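Local atomic coordinates of periplasmic binding protein/LacI transcriptional regulator (PDB entry 3BRS), a protein that probably binds a sugar outside the membrane and delivers it to a transporter, as the solute-binding component of an uptake system. Residues 96-100 with 142-146; 135-141 with 166-172. All coordinates share one frame; numbering follows the deposited sequence.

How the contacts relate
Contact 1 bridges the two lobes of the chain: 96-100 follows strand 92-96 of one sheet, whereas 142-146 begins helix 144-157 beside the other. Contact 2 lies wholly within the second lobe, pairing strand 133-138 with strand 164-169, an outermost strand of its sheet. Helix 144-157, begun in contact 1, connects the two strands of contact 2 in one beta-alpha-beta unit, and F139 CE2 of contact 2 packs 3.3 Å from T145 OG1 of contact 1. Their chemistry differs accordingly. Contact 1, near the centre of the chain, buries little surface and relies on waters and one weak hydrogen bond; contact 2 has a regular backbone network with apolar side chains, with K141 exposed and the edge strand 164-169 partly so.

Contact 1. Residues 96-100 with 142-146; sequences IDSGM and NSKTA
S98 and T145 bring the two backbones closest, their CA atoms 5.5 Å apart, where the loop after strand 92-96 faces the first turn of helix 144-157. T145 N donates a weak hydrogen bond to S98 OG at 3.3 Å. The small hydroxyl suits this place: with OG anti to its own backbone N (chi1 -158°), it is placed to accept from T145 N and to donate to water 2. That water accepts from K144 N and donates to G99 O, so one molecule ties three groups together. S143 is the N-cap, its OG accepting from A146 N at 3.2 Å and also hydrogen-bonded to V140 O.

The methyl CG2 of T145 packs 3.2 Å from D97 O, the T145 and D97 side chains crossing at about a right angle. Water 1 donates to D97 OD2 at 2.7 Å and also bonds T145 OG1. K144 lays its aliphatic chain alongside G99, which has no side chain, CB 3.4 Å from G99 O; NZ forms a salt bridge with D148. The contact joins two alpha/beta lobes, whose facing loops and helix starts line the interlobe cleft in periplasmic binding proteins. Helix 20-36 packs on D97 through F21 and W22, while M100 leans on helix 80-83.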
loop_
_atom_site.group_PDB
_atom_site.type_symbol
_atom_site.label_atom_id
_atom_site.label_comp_id
_atom_site.label_asym_id
_atom_site.label_seq_id
_atom_site.Cartn_x
_atom_site.Cartn_y
_atom_site.Cartn_z
ATOM N N ILE A 96 -1.056 -10.295 3.097
ATOM C CA ILE A 96 -1.120 -9.682 1.781
ATOM C C ILE A 96 -0.815 -8.129 1.847
ATOM O O ILE A 96 -1.217 -7.428 2.783
ATOM C CB ILE A 96 -2.491 -9.867 1.231
ATOM C CG1 ILE A 96 -3.484 -9.519 2.329
ATOM C CG2 ILE A 96 -2.654 -11.279 0.553
ATOM C CD1 ILE A 96 -4.878 -9.152 1.782
ATOM N N ASP A 97 -0.090 -7.600 0.874
ATOM C CA ASP A 97 0.226 -6.152 0.856
ATOM C C ASP A 97 1.145 -5.637 1.957
ATOM O O ASP A 97 2.168 -5.109 1.618
ATOM C CB ASP A 97 -1.074 -5.362 0.827
ATOM C CG ASP A 97 -0.853 -3.850 0.868
ATOM O OD1 ASP A 97 -0.105 -3.349 0.039
ATOM O OD2 ASP A 97 -1.409 -3.153 1.713
ATOM N N SER A 98 0.856 -5.845 3.262
ATOM C CA SER A 98 1.501 -5.016 4.298
ATOM C C SER A 98 1.807 -5.852 5.475
ATOM O O SER A 98 0.874 -6.365 6.079
ATOM C CB SER A 98 0.627 -3.870 4.750
ATOM O OG SER A 98 1.462 -2.862 5.334
ATOM N N GLY A 99 3.103 -6.055 5.753
ATOM C CA GLY A 99 3.509 -7.017 6.802
ATOM C C GLY A 99 3.554 -6.476 8.230
ATOM O O GLY A 99 3.298 -5.257 8.506
ATOM N N MET A 100 3.844 -7.399 9.144
ATOM C CA MET A 100 4.233 -7.113 10.540
ATOM C C MET A 100 5.799 -7.272 10.792
ATOM O O MET A 100 6.500 -7.952 10.073
ATOM C CB MET A 100 3.475 -8.024 11.459
ATOM C CG MET A 100 1.909 -7.802 11.332
ATOM S SD MET A 100 0.852 -8.946 12.261
ATOM C CE MET A 100 0.882 -10.133 10.970
ATOM N N ASN A 142 2.686 4.295 10.232
ATOM C CA ASN A 142 3.090 3.059 10.865
ATOM C C ASN A 142 2.787 1.832 10.125
ATOM O O ASN A 142 3.050 0.807 10.675
ATOM C CB ASN A 142 2.355 2.883 12.140
ATOM C CG ASN A 142 3.174 3.130 13.247
ATOM O OD1 ASN A 142 3.700 2.175 13.860
ATOM N ND2 ASN A 142 3.375 4.410 13.532
ATOM N N SER A 143 2.274 1.895 8.884
ATOM C CA SER A 143 2.049 0.678 8.160
ATOM C C SER A 143 3.321 0.373 7.540
ATOM O O SER A 143 3.965 1.263 7.177
ATOM C CB SER A 143 1.078 0.865 7.007
ATOM O OG SER A 143 1.630 1.788 6.178
ATOM N N LYS A 144 3.635 -0.894 7.310
ATOM C CA LYS A 144 4.879 -1.288 6.751
ATOM C C LYS A 144 5.052 -0.858 5.281
ATOM O O LYS A 144 6.215 -0.455 4.882
ATOM C CB LYS A 144 5.012 -2.795 6.906
ATOM C CG LYS A 144 6.351 -3.268 6.483
ATOM C CD LYS A 144 6.534 -4.615 6.989
ATOM C CE LYS A 144 7.986 -4.966 6.843
ATOM N NZ LYS A 144 8.170 -5.288 5.423
ATOM N N THR A 145 3.962 -0.816 4.508
ATOM C CA THR A 145 4.071 -0.329 3.073
ATOM C C THR A 145 4.458 1.200 3.048
ATOM O O THR A 145 5.307 1.618 2.250
ATOM C CB THR A 145 2.806 -0.526 2.279
ATOM O OG1 THR A 145 1.690 0.080 3.005
ATOM C CG2 THR A 145 2.578 -1.936 2.096
ATOM N N ALA A 146 3.945 2.021 3.979
ATOM C CA ALA A 146 4.397 3.463 4.016
ATOM C C ALA A 146 5.870 3.585 4.344
ATOM O O ALA A 146 6.573 4.391 3.742
ATOM C CB ALA A 146 3.636 4.308 5.082
HETATM O O HOH W 1 -0.934 -0.497 1.274
HETATM O O HOH W 2 1.746 -2.911 8.207
#

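Contact 2. Residues 135-141 with 166-172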
loop_
_atom_site.group_PDB
_atom_site.type_symbol
_atom_site.label_atom_id
_atom_site.label_comp_id
_atom_site.label_asym_id
_atom_site.label_seq_id
_atom_site.Cartn_x
_atom_site.Cartn_y
_atom_site.Cartn_z
ATOM N N GLY A 135 8.467 17.838 -1.916
ATOM C CA GLY A 135 7.562 17.607 -0.781
ATOM C C GLY A 135 6.990 16.223 -0.888
ATOM O O GLY A 135 6.683 15.734 -1.995
ATOM N N VAL A 136 6.809 15.583 0.263
ATOM C CA VAL A 136 6.183 14.254 0.266
ATOM C C VAL A 136 4.854 14.152 1.013
ATOM O O VAL A 136 4.704 14.572 2.182
ATOM C CB VAL A 136 7.099 13.213 0.904
ATOM C CG1 VAL A 136 6.618 11.768 0.744
ATOM C CG2 VAL A 136 8.517 13.353 0.371
ATOM N N ILE A 137 3.889 13.557 0.342
ATOM C CA ILE A 137 2.643 13.151 0.998
ATOM C C ILE A 137 2.655 11.618 1.118
ATOM O O ILE A 137 2.563 10.814 0.073
ATOM C CB ILE A 137 1.356 13.585 0.263
ATOM C CG1 ILE A 137 1.305 15.079 -0.035
ATOM C CG2 ILE A 137 0.095 13.179 1.164
ATOM C CD1 ILE A 137 1.621 15.992 1.266
ATOM N N SER A 138 2.766 11.220 2.385
ATOM C CA SER A 138 2.612 9.834 2.793
ATOM C C SER A 138 1.206 9.583 3.311
ATOM O O SER A 138 0.340 10.485 3.351
ATOM C CB SER A 138 3.659 9.413 3.797
ATOM O OG SER A 138 3.709 7.989 3.801
ATOM N N PHE A 139 0.975 8.329 3.652
ATOM C CA PHE A 139 -0.291 7.861 4.093
ATOM C C PHE A 139 -0.228 7.466 5.603
ATOM O O PHE A 139 -0.238 8.352 6.494
ATOM C CB PHE A 139 -0.850 6.769 3.169
ATOM C CG PHE A 139 0.076 5.595 2.829
ATOM C CD1 PHE A 139 1.181 5.774 1.960
ATOM C CD2 PHE A 139 -0.276 4.300 3.175
ATOM C CE1 PHE A 139 2.044 4.681 1.558
ATOM C CE2 PHE A 139 0.520 3.175 2.781
ATOM C CZ PHE A 139 1.700 3.354 1.923
ATOM N N VAL A 140 -0.065 6.173 5.922
ATOM C CA VAL A 140 -0.245 5.760 7.367
ATOM C C VAL A 140 1.103 5.431 7.825
ATOM O O VAL A 140 1.627 4.426 7.422
ATOM C CB VAL A 140 -1.203 4.534 7.633
ATOM C CG1 VAL A 140 -1.236 4.173 9.219
ATOM C CG2 VAL A 140 -2.565 4.909 7.237
ATOM N N LYS A 141 1.686 6.330 8.623
ATOM C CA LYS A 141 3.104 6.305 8.978
ATOM C C LYS A 141 3.578 4.965 9.521
ATOM O O LYS A 141 4.744 4.543 9.314
ATOM C CB LYS A 141 3.401 7.382 10.065
ATOM C CG LYS A 141 4.880 7.374 10.484
ATOM C CD LYS A 141 5.314 8.627 11.123
ATOM C CE LYS A 141 6.782 8.495 11.377
ATOM N NZ LYS A 141 7.338 9.857 11.110
ATOM N N ALA A 166 9.798 18.309 3.449
ATOM C CA ALA A 166 8.872 17.860 4.443
ATOM C C ALA A 166 8.103 16.621 4.008
ATOM O O ALA A 166 7.840 16.375 2.776
ATOM C CB ALA A 166 7.916 18.990 4.824
ATOM N N ILE A 167 7.727 15.866 5.032
ATOM C CA ILE A 167 6.854 14.703 4.833
ATOM C C ILE A 167 5.597 14.821 5.603
ATOM O O ILE A 167 5.629 14.901 6.834
ATOM C CB ILE A 167 7.488 13.316 5.122
ATOM C CG1 ILE A 167 8.873 13.267 4.471
ATOM C CG2 ILE A 167 6.562 12.223 4.515
ATOM C CD1 ILE A 167 9.567 11.947 4.407
ATOM N N TYR A 168 4.501 14.840 4.890
ATOM C CA TYR A 168 3.130 14.992 5.518
ATOM C C TYR A 168 2.414 13.637 5.451
ATOM O O TYR A 168 2.398 13.000 4.373
ATOM C CB TYR A 168 2.321 16.078 4.798
ATOM C CG TYR A 168 0.941 16.314 5.371
ATOM C CD1 TYR A 168 -0.153 15.569 4.919
ATOM C CD2 TYR A 168 0.713 17.255 6.391
ATOM C CE1 TYR A 168 -1.436 15.721 5.449
ATOM C CE2 TYR A 168 -0.623 17.419 6.951
ATOM C CZ TYR A 168 -1.681 16.642 6.480
ATOM O OH TYR A 168 -3.034 16.790 6.989
ATOM N N TYR A 169 1.768 13.221 6.547
ATOM C CA TYR A 169 1.068 11.898 6.592
ATOM C C TYR A 169 -0.424 12.170 6.554
ATOM O O TYR A 169 -0.963 12.652 7.538
ATOM C CB TYR A 169 1.504 11.093 7.888
ATOM C CG TYR A 169 3.050 10.803 7.871
ATOM C CD1 TYR A 169 3.574 9.613 7.296
ATOM C CD2 TYR A 169 3.962 11.748 8.375
ATOM C CE1 TYR A 169 4.960 9.395 7.275
ATOM C CE2 TYR A 169 5.344 11.525 8.341
ATOM C CZ TYR A 169 5.826 10.319 7.778
ATOM O OH TYR A 169 7.214 10.064 7.703
ATOM N N CYS A 170 -1.061 11.876 5.410
ATOM C CA CYS A 170 -2.476 11.999 5.174
ATOM C C CYS A 170 -3.311 10.911 5.707
ATOM O O CYS A 170 -4.593 11.023 5.648
ATOM C CB CYS A 170 -2.758 12.116 3.635
ATOM S SG CYS A 170 -2.770 10.542 2.652
ATOM N N ASP A 171 -2.695 9.856 6.219
ATOM C CA ASP A 171 -3.431 8.629 6.718
ATOM C C ASP A 171 -4.409 8.102 5.700
ATOM O O ASP A 171 -5.450 7.602 6.068
ATOM C CB ASP A 171 -4.248 8.943 7.966
ATOM C CG ASP A 171 -3.358 9.305 9.167
ATOM O OD1 ASP A 171 -2.579 8.389 9.550
ATOM O OD2 ASP A 171 -3.438 10.451 9.707
ATOM N N SER A 172 -4.047 8.078 4.422
ATOM C CA SER A 172 -4.959 7.515 3.378
ATOM C C SER A 172 -6.292 8.164 3.374
ATOM O O SER A 172 -7.328 7.533 3.226
ATOM C CB SER A 172 -5.071 5.974 3.496
ATOM O OG SER A 172 -3.713 5.422 3.482
HETATM O O HOH W 3 -0.062 8.303 10.125
#
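V136 and I167 pair in parallel register within a beta-alpha-beta unit, strand 133-138, helix 144-157 and strand 164-169, part of the open alpha/beta lobe familiar from periplasmic binding proteins. The strand segments run 20° apart. Backbone bonds alternate across them: V136 N to A166 O, Y168 N to V136 O at 2.7 Å and nearly straight (179°), then S138 N to Y168 O. Past the strand ends the pairing continues with C170 N to S138 O and D171 N to F139 O at 2.9 Å, but both donors sit above the carbonyl planes as the chains leave the sheet.

Apolar contacts fill both faces. Branched V136 and I167 lie side by side, V136 CB to I167 CG2 3.8 Å, and I167 touches E150 of helix 144-157. On the other face I137 CD1 touches Y168 CB at 3.6 Å, and I137 also meets T181 and L184 of helix 174-187. Small S138 suits its place beside a ring, its CB 3.5 Å from Y169 CD1. F139 CB rests against S172 OG, a hydroxyl bonded to E48.

Polar and aromatic contacts lie toward the rim, round K141. Water 3 accepts from K141 N and donates to D171 OD1, while D171 OD2 forms a salt bridge with K176. The long, flexible K141 lies over one face of the Y169 ring; extended through CD and bent at its last torsion, it brings NZ to a weak bond with Y169 OH, which is hydrogen-bonded to E150 OE1. K141 CD makes the CH-pi contact, 3.9 Å from the centroid of the Y169 ring and 16° off its normal.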